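Local atomic coordinates of GDSL-like protein (Roseburia intestinalis L1-82, PDB entry 6HH9), a protein that probably acts as an acetylxylan esterase of the SGNH (GDSL-like) hydrolase family, removing acetyl groups from xylan. Residues N34-G39 and D101-E106; S41-S46 and Y74-I79; S97-F102 and T130-P135. All blocks are in the same frame, centred on the assembly; numbering follows the deposited sequence.

Contact 1: residues N34-G39 and D101-E106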
loop_
_atom_site.group_PDB
_atom_site.type_symbol
_atom_site.label_atom_id
_atom_site.label_comp_id
_atom_site.label_asym_id
_atom_site.label_seq_id
_atom_site.Cartn_x
_atom_site.Cartn_y
_atom_site.Cartn_z
ATOM N N ASN A 34 -1.984 -11.841 -15.713
ATOM C CA ASN A 34 -1.113 -11.355 -14.633
ATOM C C ASN A 34 -1.973 -11.025 -13.403
ATOM O O ASN A 34 -2.769 -10.078 -13.428
ATOM C CB ASN A 34 -0.271 -10.179 -15.120
ATOM C CG ASN A 34 0.721 -10.576 -16.198
ATOM O OD1 ASN A 34 1.163 -11.713 -16.253
ATOM N ND2 ASN A 34 1.101 -9.643 -17.048
ATOM N N ILE A 35 -1.829 -11.844 -12.349
ATOM C CA ILE A 35 -2.618 -11.726 -11.111
ATOM C C ILE A 35 -1.781 -10.989 -10.054
ATOM O O ILE A 35 -0.802 -11.554 -9.519
ATOM C CB ILE A 35 -3.071 -13.115 -10.621
ATOM C CG1 ILE A 35 -3.770 -13.928 -11.721
ATOM C CG2 ILE A 35 -3.936 -12.989 -9.375
ATOM C CD1 ILE A 35 -4.910 -13.212 -12.427
ATOM N N ALA A 36 -2.183 -9.745 -9.751
ATOM C CA ALA A 36 -1.411 -8.845 -8.902
ATOM C C ALA A 36 -2.183 -8.479 -7.628
ATOM O O ALA A 36 -3.422 -8.470 -7.581
ATOM C CB ALA A 36 -1.021 -7.604 -9.663
ATOM N N PHE A 37 -1.398 -8.153 -6.600
ATOM C CA PHE A 37 -1.859 -7.824 -5.286
ATOM C C PHE A 37 -1.021 -6.640 -4.799
ATOM O O PHE A 37 0.199 -6.756 -4.779
ATOM C CB PHE A 37 -1.704 -9.028 -4.350
ATOM C CG PHE A 37 -2.323 -10.319 -4.828
ATOM C CD1 PHE A 37 -1.632 -11.167 -5.676
ATOM C CD2 PHE A 37 -3.579 -10.713 -4.398
ATOM C CE1 PHE A 37 -2.191 -12.368 -6.101
ATOM C CE2 PHE A 37 -4.141 -11.909 -4.828
ATOM C CZ PHE A 37 -3.451 -12.731 -5.684
ATOM N N LEU A 38 -1.682 -5.522 -4.459
ATOM C CA LEU A 38 -1.014 -4.332 -3.892
ATOM C C LEU A 38 -1.612 -4.014 -2.517
ATOM O O LEU A 38 -2.796 -3.785 -2.389
ATOM C CB LEU A 38 -1.173 -3.134 -4.834
ATOM C CG LEU A 38 -0.377 -1.892 -4.428
ATOM C CD1 LEU A 38 1.101 -2.071 -4.716
ATOM C CD2 LEU A 38 -0.893 -0.649 -5.125
ATOM N N GLY A 39 -0.777 -4.025 -1.480
ATOM C CA GLY A 39 -1.269 -3.965 -0.107
ATOM C C GLY A 39 -0.144 -3.902 0.906
ATOM O O GLY A 39 1.010 -3.705 0.538
ATOM N N ASP A 101 -3.590 -7.681 -14.978
ATOM C CA ASP A 101 -4.927 -7.882 -15.563
ATOM C C ASP A 101 -5.986 -7.967 -14.453
ATOM O O ASP A 101 -7.126 -7.557 -14.676
ATOM C CB ASP A 101 -4.952 -9.131 -16.450
ATOM C CG ASP A 101 -3.967 -9.041 -17.602
ATOM O OD1 ASP A 101 -4.185 -8.184 -18.494
ATOM O OD2 ASP A 101 -2.969 -9.795 -17.577
ATOM N N PHE A 102 -5.598 -8.532 -13.298
ATOM C CA PHE A 102 -6.349 -8.539 -12.047
ATOM C C PHE A 102 -5.528 -7.834 -10.962
ATOM O O PHE A 102 -4.349 -8.150 -10.785
ATOM C CB PHE A 102 -6.626 -9.984 -11.646
ATOM C CG PHE A 102 -7.328 -10.219 -10.329
ATOM C CD1 PHE A 102 -8.712 -10.210 -10.249
ATOM C CD2 PHE A 102 -6.608 -10.541 -9.187
ATOM C CE1 PHE A 102 -9.355 -10.485 -9.051
ATOM C CE2 PHE A 102 -7.255 -10.829 -7.993
ATOM C CZ PHE A 102 -8.629 -10.803 -7.926
ATOM N N VAL A 103 -6.141 -6.879 -10.247
ATOM C CA VAL A 103 -5.445 -6.160 -9.158
ATOM C C VAL A 103 -6.351 -6.091 -7.927
ATOM O O VAL A 103 -7.373 -5.447 -7.970
ATOM C CB VAL A 103 -5.010 -4.746 -9.567
ATOM C CG1 VAL A 103 -4.316 -4.016 -8.423
ATOM C CG2 VAL A 103 -4.127 -4.780 -10.788
ATOM N N ILE A 104 -5.923 -6.755 -6.850
ATOM C CA ILE A 104 -6.465 -6.576 -5.527
ATOM C C ILE A 104 -5.709 -5.432 -4.838
ATOM O O ILE A 104 -4.485 -5.395 -4.883
ATOM C CB ILE A 104 -6.367 -7.894 -4.738
ATOM C CG1 ILE A 104 -7.532 -8.822 -5.091
ATOM C CG2 ILE A 104 -6.267 -7.634 -3.235
ATOM C CD1 ILE A 104 -7.454 -10.173 -4.411
ATOM N N ILE A 105 -6.464 -4.510 -4.218
ATOM C CA ILE A 105 -5.942 -3.409 -3.380
ATOM C C ILE A 105 -6.359 -3.664 -1.924
ATOM O O ILE A 105 -7.545 -3.716 -1.620
ATOM C CB ILE A 105 -6.444 -2.028 -3.860
ATOM C CG1 ILE A 105 -5.945 -1.683 -5.265
ATOM C CG2 ILE A 105 -6.067 -0.933 -2.872
ATOM C CD1 ILE A 105 -6.816 -0.693 -5.983
ATOM N N GLU A 106 -5.360 -3.737 -1.036
ATOM C CA GLU A 106 -5.514 -4.182 0.337
ATOM C C GLU A 106 -4.752 -3.228 1.257
ATOM O O GLU A 106 -3.576 -3.434 1.519
ATOM C CB GLU A 106 -4.980 -5.612 0.434
ATOM C CG GLU A 106 -5.329 -6.331 1.721
ATOM C CD GLU A 106 -4.457 -5.958 2.898
ATOM O OE1 GLU A 106 -5.007 -5.399 3.895
ATOM O OE2 GLU A 106 -3.227 -6.197 2.795
#

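Contact 2: residues S41-S46 and Y74-I79. With BMA (beta-D-mannopyranose), chain E; BMA (beta-D-mannopyranose), chain B.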
loop_
_atom_site.group_PDB
_atom_site.type_symbol
_atom_site.label_atom_id
_atom_site.label_comp_id
_atom_site.label_asym_id
_atom_site.label_seq_id
_atom_site.Cartn_x
_atom_site.Cartn_y
_atom_site.Cartn_z
ATOM N N SER A 41 1.013 -5.604 5.024
ATOM C CA SER A 41 1.714 -6.749 5.627
ATOM C C SER A 41 0.982 -8.056 5.304
ATOM O O SER A 41 1.608 -9.101 5.035
ATOM C CB SER A 41 1.887 -6.538 7.121
ATOM O OG SER A 41 1.027 -5.487 7.592
ATOM N N ILE A 42 -0.352 -7.992 5.305
ATOM C CA ILE A 42 -1.168 -9.182 5.108
ATOM C C ILE A 42 -1.009 -9.675 3.662
ATOM O O ILE A 42 -0.921 -10.891 3.423
ATOM C CB ILE A 42 -2.634 -8.909 5.508
ATOM C CG1 ILE A 42 -2.733 -8.560 6.996
ATOM C CG2 ILE A 42 -3.530 -10.093 5.149
ATOM C CD1 ILE A 42 -4.098 -8.128 7.454
ATOM N N THR A 43 -0.959 -8.728 2.717
ATOM C CA THR A 43 -0.771 -9.002 1.308
ATOM C C THR A 43 0.608 -9.647 1.084
ATOM O O THR A 43 0.709 -10.678 0.407
ATOM C CB THR A 43 -0.984 -7.718 0.481
ATOM O OG1 THR A 43 -2.338 -7.265 0.621
ATOM C CG2 THR A 43 -0.658 -7.897 -0.985
ATOM N N GLN A 44 1.667 -9.042 1.639
ATOM C CA GLN A 44 3.030 -9.544 1.476
ATOM C C GLN A 44 3.073 -11.028 1.892
ATOM O O GLN A 44 3.722 -11.840 1.197
ATOM C CB GLN A 44 4.019 -8.665 2.242
ATOM C CG GLN A 44 5.493 -9.015 2.027
ATOM C CD GLN A 44 5.984 -10.199 2.834
ATOM O OE1 GLN A 44 5.435 -10.538 3.888
ATOM N NE2 GLN A 44 7.038 -10.839 2.344
ATOM N N GLY A 45 2.364 -11.394 2.977
ATOM C CA GLY A 45 2.207 -12.826 3.410
ATOM C C GLY A 45 2.329 -13.091 4.919
ATOM O O GLY A 45 2.124 -14.233 5.379
ATOM N N SER A 46 2.681 -12.065 5.704
ATOM C CA SER A 46 2.594 -12.118 7.155
ATOM C C SER A 46 1.178 -12.519 7.559
ATOM O O SER A 46 0.224 -11.857 7.161
ATOM C CB SER A 46 2.977 -10.790 7.742
ATOM O OG SER A 46 4.389 -10.631 7.747
ATOM N N TYR A 74 1.983 -14.670 -10.974
ATOM C CA TYR A 74 1.786 -14.142 -9.622
ATOM C C TYR A 74 2.681 -12.909 -9.427
ATOM O O TYR A 74 3.894 -12.981 -9.612
ATOM C CB TYR A 74 2.103 -15.263 -8.625
ATOM C CG TYR A 74 2.040 -14.950 -7.152
ATOM C CD1 TYR A 74 0.855 -14.575 -6.548
ATOM C CD2 TYR A 74 3.154 -15.110 -6.343
ATOM C CE1 TYR A 74 0.788 -14.333 -5.188
ATOM C CE2 TYR A 74 3.103 -14.883 -4.979
ATOM C CZ TYR A 74 1.910 -14.502 -4.395
ATOM O OH TYR A 74 1.838 -14.283 -3.048
ATOM N N ILE A 75 2.058 -11.783 -9.059
ATOM C CA ILE A 75 2.754 -10.516 -8.781
ATOM C C ILE A 75 2.310 -10.017 -7.410
ATOM O O ILE A 75 1.239 -9.429 -7.291
ATOM C CB ILE A 75 2.450 -9.451 -9.847
ATOM C CG1 ILE A 75 2.901 -9.896 -11.238
ATOM C CG2 ILE A 75 3.054 -8.104 -9.475
ATOM C CD1 ILE A 75 2.149 -9.214 -12.336
ATOM N N ASN A 76 3.173 -10.210 -6.413
ATOM C CA ASN A 76 2.900 -9.821 -5.037
ATOM C C ASN A 76 3.684 -8.548 -4.717
ATOM O O ASN A 76 4.857 -8.623 -4.342
ATOM C CB ASN A 76 3.248 -10.935 -4.048
ATOM C CG ASN A 76 2.809 -10.579 -2.650
ATOM O OD1 ASN A 76 3.055 -9.457 -2.201
ATOM N ND2 ASN A 76 2.155 -11.515 -1.972
ATOM N N ALA A 77 2.990 -7.405 -4.805
ATOM C CA ALA A 77 3.551 -6.084 -4.560
ATOM C C ALA A 77 3.203 -5.582 -3.151
ATOM O O ALA A 77 3.071 -4.375 -2.916
ATOM C CB ALA A 77 3.026 -5.128 -5.603
ATOM N N GLY A 78 3.046 -6.505 -2.203
ATOM C CA GLY A 78 2.802 -6.137 -0.818
ATOM C C GLY A 78 4.075 -5.654 -0.145
ATOM O O GLY A 78 5.139 -6.208 -0.370
ATOM N N ILE A 79 3.957 -4.599 0.667
ATOM C CA ILE A 79 5.016 -4.163 1.582
ATOM C C ILE A 79 4.406 -3.899 2.969
ATOM O O ILE A 79 3.454 -3.117 3.120
ATOM C CB ILE A 79 5.753 -2.919 1.045
ATOM C CG1 ILE A 79 6.215 -3.112 -0.404
ATOM C CG2 ILE A 79 6.912 -2.563 1.976
ATOM C CD1 ILE A 79 6.860 -1.888 -1.020
HETATM C C1 BMA E . 3.588 -5.039 10.857
HETATM C C2 BMA E . 2.623 -4.105 10.089
HETATM C C3 BMA E . 2.285 -2.862 10.903
HETATM C C4 BMA E . 1.887 -3.256 12.334
HETATM C C5 BMA E . 2.875 -4.268 12.961
HETATM C C6 BMA E . 2.435 -4.769 14.336
HETATM O O2 BMA E . 1.390 -4.744 9.690
HETATM O O3 BMA E . 1.236 -2.168 10.212
HETATM O O4 BMA E . 1.808 -2.098 13.190
HETATM O O5 BMA E . 3.085 -5.420 12.142
HETATM O O6 BMA E . 1.578 -5.891 14.168
HETATM C C1 BMA B . 6.799 -9.138 9.960
HETATM C C2 BMA B . 6.172 -8.914 11.335
HETATM C C3 BMA B . 4.854 -8.150 11.169
HETATM C C4 BMA B . 5.122 -6.829 10.449
HETATM C C5 BMA B . 5.880 -7.101 9.155
HETATM C C6 BMA B . 6.255 -5.828 8.411
HETATM O O2 BMA B . 7.082 -8.161 12.148
HETATM O O3 BMA B . 4.172 -7.962 12.428
HETATM O O4 BMA B . 3.890 -6.206 10.076
HETATM O O5 BMA B . 7.077 -7.857 9.392
HETATM O O6 BMA B . 6.568 -6.225 7.075
#

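Contact 3: residues S97-F102 and T130-P135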
loop_
_atom_site.group_PDB
_atom_site.type_symbol
_atom_site.label_atom_id
_atom_site.label_comp_id
_atom_site.label_asym_id
_atom_site.label_seq_id
_atom_site.Cartn_x
_atom_site.Cartn_y
_atom_site.Cartn_z
ATOM N N SER A 97 4.019 -1.595 -14.145
ATOM C CA SER A 97 5.108 -1.994 -15.014
ATOM C C SER A 97 5.155 -3.515 -15.225
ATOM O O SER A 97 5.973 -3.975 -15.996
ATOM C CB SER A 97 6.422 -1.525 -14.479
ATOM O OG SER A 97 6.851 -2.395 -13.451
ATOM N N LYS A 98 4.312 -4.295 -14.543
ATOM C CA LYS A 98 4.251 -5.750 -14.784
ATOM C C LYS A 98 2.925 -6.107 -15.461
ATOM O O LYS A 98 2.521 -7.269 -15.509
ATOM C CB LYS A 98 4.492 -6.470 -13.459
ATOM C CG LYS A 98 5.626 -5.850 -12.658
ATOM C CD LYS A 98 6.318 -6.779 -11.683
ATOM C CE LYS A 98 7.331 -6.063 -10.805
ATOM N NZ LYS A 98 8.276 -5.240 -11.601
ATOM N N GLU A 99 2.250 -5.081 -15.979
ATOM C CA GLU A 99 1.077 -5.222 -16.835
ATOM C C GLU A 99 0.054 -6.129 -16.160
ATOM O O GLU A 99 -0.213 -7.233 -16.613
ATOM C CB GLU A 99 1.521 -5.710 -18.212
ATOM C CG GLU A 99 2.451 -4.721 -18.906
ATOM C CD GLU A 99 3.002 -5.136 -20.263
ATOM O OE1 GLU A 99 3.620 -4.280 -20.915
ATOM O OE2 GLU A 99 2.816 -6.308 -20.665
ATOM N N PRO A 100 -0.555 -5.684 -15.045
ATOM C CA PRO A 100 -1.550 -6.496 -14.344
ATOM C C PRO A 100 -2.893 -6.544 -15.084
ATOM O O PRO A 100 -3.258 -5.571 -15.729
ATOM C CB PRO A 100 -1.723 -5.750 -13.017
ATOM C CG PRO A 100 -1.445 -4.305 -13.376
ATOM C CD PRO A 100 -0.345 -4.369 -14.415
ATOM N N ASP A 101 -3.590 -7.681 -14.978
ATOM C CA ASP A 101 -4.927 -7.882 -15.563
ATOM C C ASP A 101 -5.986 -7.967 -14.453
ATOM O O ASP A 101 -7.126 -7.557 -14.676
ATOM C CB ASP A 101 -4.952 -9.131 -16.450
ATOM C CG ASP A 101 -3.967 -9.041 -17.602
ATOM O OD1 ASP A 101 -4.185 -8.184 -18.494
ATOM O OD2 ASP A 101 -2.969 -9.795 -17.577
ATOM N N PHE A 102 -5.598 -8.532 -13.298
ATOM C CA PHE A 102 -6.349 -8.539 -12.047
ATOM C C PHE A 102 -5.528 -7.834 -10.962
ATOM O O PHE A 102 -4.349 -8.150 -10.785
ATOM C CB PHE A 102 -6.626 -9.984 -11.646
ATOM C CG PHE A 102 -7.328 -10.219 -10.329
ATOM C CD1 PHE A 102 -8.712 -10.210 -10.249
ATOM C CD2 PHE A 102 -6.608 -10.541 -9.187
ATOM C CE1 PHE A 102 -9.355 -10.485 -9.051
ATOM C CE2 PHE A 102 -7.255 -10.829 -7.993
ATOM C CZ PHE A 102 -8.629 -10.803 -7.926
ATOM N N THR A 130 -7.281 3.336 -14.540
ATOM C CA THR A 130 -7.080 4.004 -15.847
ATOM C C THR A 130 -5.669 3.736 -16.410
ATOM O O THR A 130 -5.285 4.330 -17.396
ATOM C CB THR A 130 -7.359 5.513 -15.757
ATOM O OG1 THR A 130 -6.303 6.173 -15.062
ATOM C CG2 THR A 130 -8.669 5.835 -15.067
ATOM N N SER A 131 -4.901 2.827 -15.791
ATOM C CA SER A 131 -3.599 2.405 -16.314
ATOM C C SER A 131 -3.756 1.592 -17.621
ATOM O O SER A 131 -4.817 1.054 -17.918
ATOM C CB SER A 131 -2.830 1.642 -15.256
ATOM O OG SER A 131 -3.511 0.464 -14.860
ATOM N N LYS A 132 -2.648 1.464 -18.353
ATOM C CA LYS A 132 -2.568 0.919 -19.716
ATOM C C LYS A 132 -3.394 -0.374 -19.886
ATOM O O LYS A 132 -4.077 -0.536 -20.898
ATOM C CB LYS A 132 -1.087 0.729 -20.075
ATOM C CG LYS A 132 -0.785 -0.178 -21.265
ATOM C CD LYS A 132 0.693 -0.515 -21.449
ATOM C CE LYS A 132 0.944 -1.630 -22.458
ATOM N NZ LYS A 132 1.142 -2.954 -21.819
ATOM N N THR A 133 -3.334 -1.314 -18.938
ATOM C CA THR A 133 -3.944 -2.644 -19.178
ATOM C C THR A 133 -5.389 -2.689 -18.671
ATOM O O THR A 133 -6.033 -3.732 -18.743
ATOM C CB THR A 133 -3.116 -3.784 -18.566
ATOM O OG1 THR A 133 -3.118 -3.649 -17.144
ATOM C CG2 THR A 133 -1.692 -3.804 -19.077
ATOM N N LYS A 134 -5.895 -1.568 -18.151
ATOM C CA LYS A 134 -7.286 -1.475 -17.715
ATOM C C LYS A 134 -7.607 -2.688 -16.849
ATOM O O LYS A 134 -8.525 -3.445 -17.154
ATOM C CB LYS A 134 -8.226 -1.395 -18.924
ATOM C CG LYS A 134 -7.921 -0.275 -19.914
ATOM C CD LYS A 134 -8.012 1.099 -19.284
ATOM C CE LYS A 134 -7.678 2.220 -20.243
ATOM N NZ LYS A 134 -8.027 3.532 -19.655
ATOM N N PRO A 135 -6.849 -2.923 -15.752
ATOM C CA PRO A 135 -6.998 -4.148 -14.979
ATOM C C PRO A 135 -8.341 -4.162 -14.246
ATOM O O PRO A 135 -8.885 -3.084 -13.894
ATOM C CB PRO A 135 -5.822 -4.076 -14.011
ATOM C CG PRO A 135 -5.630 -2.609 -13.807
ATOM C CD PRO A 135 -5.819 -2.037 -15.189
HETATM O O HOH W 1 -6.054 -6.238 -18.595
#

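Contact 1: residues N34-G39 and D101-E106
Asn34 and Asp101 open a parallel strand pair through main chain and carboxylate together. The backbone N of Asn34 donates to Asp101 OD2 at 2.9 Å, on the anti lone pair of that oxygen, and Asn34 O accepts in return from both Asp101 N and Phe102 N. The Asp101 side chain turns back to its partner because CG stands anti to its own carbonyl carbon (chi1 -60°). Beyond this end the pairing is regular: Ala36 N to Phe102 O, Ile104 N to Ala36 O, Leu38 N to Ile104 O at 2.8 Å and nearly straight (178°), and Glu106 N to Leu38 O. On one face Ile35 CG2 meets Phe102 CD2 at 3.6 Å, while Phe37 and Ile104 run side by side, with CE2 of Phe37 3.8 Å from Ile104 CD1. Asp101 OD1 also forms a salt bridge with Arg26, which probably helps fix the carboxylate. Replacing Asp101 by an alanine would probably leave Asn34 N without its acceptor and Arg26 without its carboxylate mate. The strands lie centrally in the sheet of this SGNH-hydrolase domain, their axes 4.6 Å apart at 16°. Trp63 and Val59 of helix 55-66 cover the face of Ile35, Phe37 and Phe102; Leu95 of helix 84-96 packs on Ala36, Leu38 and Val103, and strand 72-76 pairs with the far edge of 34-39.

Contact 2: residues S41-S46 and Y74-I79
With CG of Asn76 anti to the backbone N (chi1 -173°), its carboxamide reaches across to the carbonyl of Thr43 on helix 41-44; the same choice at Thr43, where CG2 stands anti to N, sets that methyl 3.9 Å from Gly78 CA. Asn76 ND2 donates to Thr43 O at 2.9 Å (160°). The acceptor lies close to the amide plane, but the donor sits above the carbonyl plane of Thr43. A second bond from ND2, 3.0 Å long, goes to Tyr74 OH, again within the amide plane, and Asn76 OD1 accepts from Gly78 N at 3.0 Å. Three bonds thus fix the rotation of the amide, the last of them closing an Asx turn from Asn76 to Gly78. The helix follows strand 33-39 and begins at Ser41, probably the nucleophile, as in other GDSL-type SGNH hydrolases; with His193 and Asp190 its geometry is consistent with a charge relay. Two mannopyranose units lie beside it, one of them with O4 3.6 Å from Ser41 CB, and the C1 of that same unit is 3.6 Å from Ser46 OG. Gln44 lays its CG against Gly78 O at 3.7 Å. Gly78, without a side chain, lets turn and helix come close, its CA 4.1 Å from that of Gln44. Thr43 OG1 is held from elsewhere, by Glu106 and Tyr55.

Contact 3: residues S97-F102 and T130-P135
Two irregular loops meet here, nearest at Asp101 and Pro135, whose CA atoms are 4.3 Å apart, and the second contains a type I turn from Ser131 to Lys134 closed by Lys134 N to Ser131 O at 2.8 Å. Thr133 makes the central contacts. Its OG1 lies between the backbone N and the carbonyl carbon (chi1 65°) and donates to Pro100 O across a modelled 2.4 Å, very short, so the exact length deserves caution. The methyl CG2 rests 3.8 Å from Glu99 CB. Beside this bond, Pro135 CB approaches the same carbonyl, 3.4 Å from Pro100 O, and the two proline rings come no closer than 4.4 Å, between Pro100 CG and Pro135 CB. Nearer the solvent an extended Glu99 side chain and a Lys132 chain bent at its last torsion bring OE1 of Glu99 and NZ of Lys132 to 3.0 Å, a salt bridge whose hydrogen bond is weak. A water joins the loops as well, donating to Asp101 OD1 at 2.7 Å and to Thr133 O; Arg26 shares that same OD1. The loops lead from helices 84-96 and 115-129 into strands 102-106 and 136-141, so the contact joins two helix-to-strand connections of the alpha/beta fold where their strands begin. The buried Pro100 carbonyl is thus given a hydroxyl donor, while the exposed charge pair is probably screened by solvent.

Contacts 1 and 2 are buried, while contact 3 is only partly so and has an exposed charge pair. Contact 1 joins two central strands by backbone bonds, apolar side chains and one carboxylate. Contact 2 uses an asparagine amide to tie helix 41-44 to residues 76-78, on the chain of the other strand beside 33-39. Contact 3 relies on a hydroxyl, a water, a salt bridge and proline contacts at the opposite end of strand 102-106 from Glu106. Contacts 1 and 3 share Asp101 and Phe102, and Asn34 ND2 donates to Glu99 O. Contacts 1 and 2 meet through Glu106 OE2 and Thr43 OG1. Contacts 2 and 3 have centres about 18 Å apart.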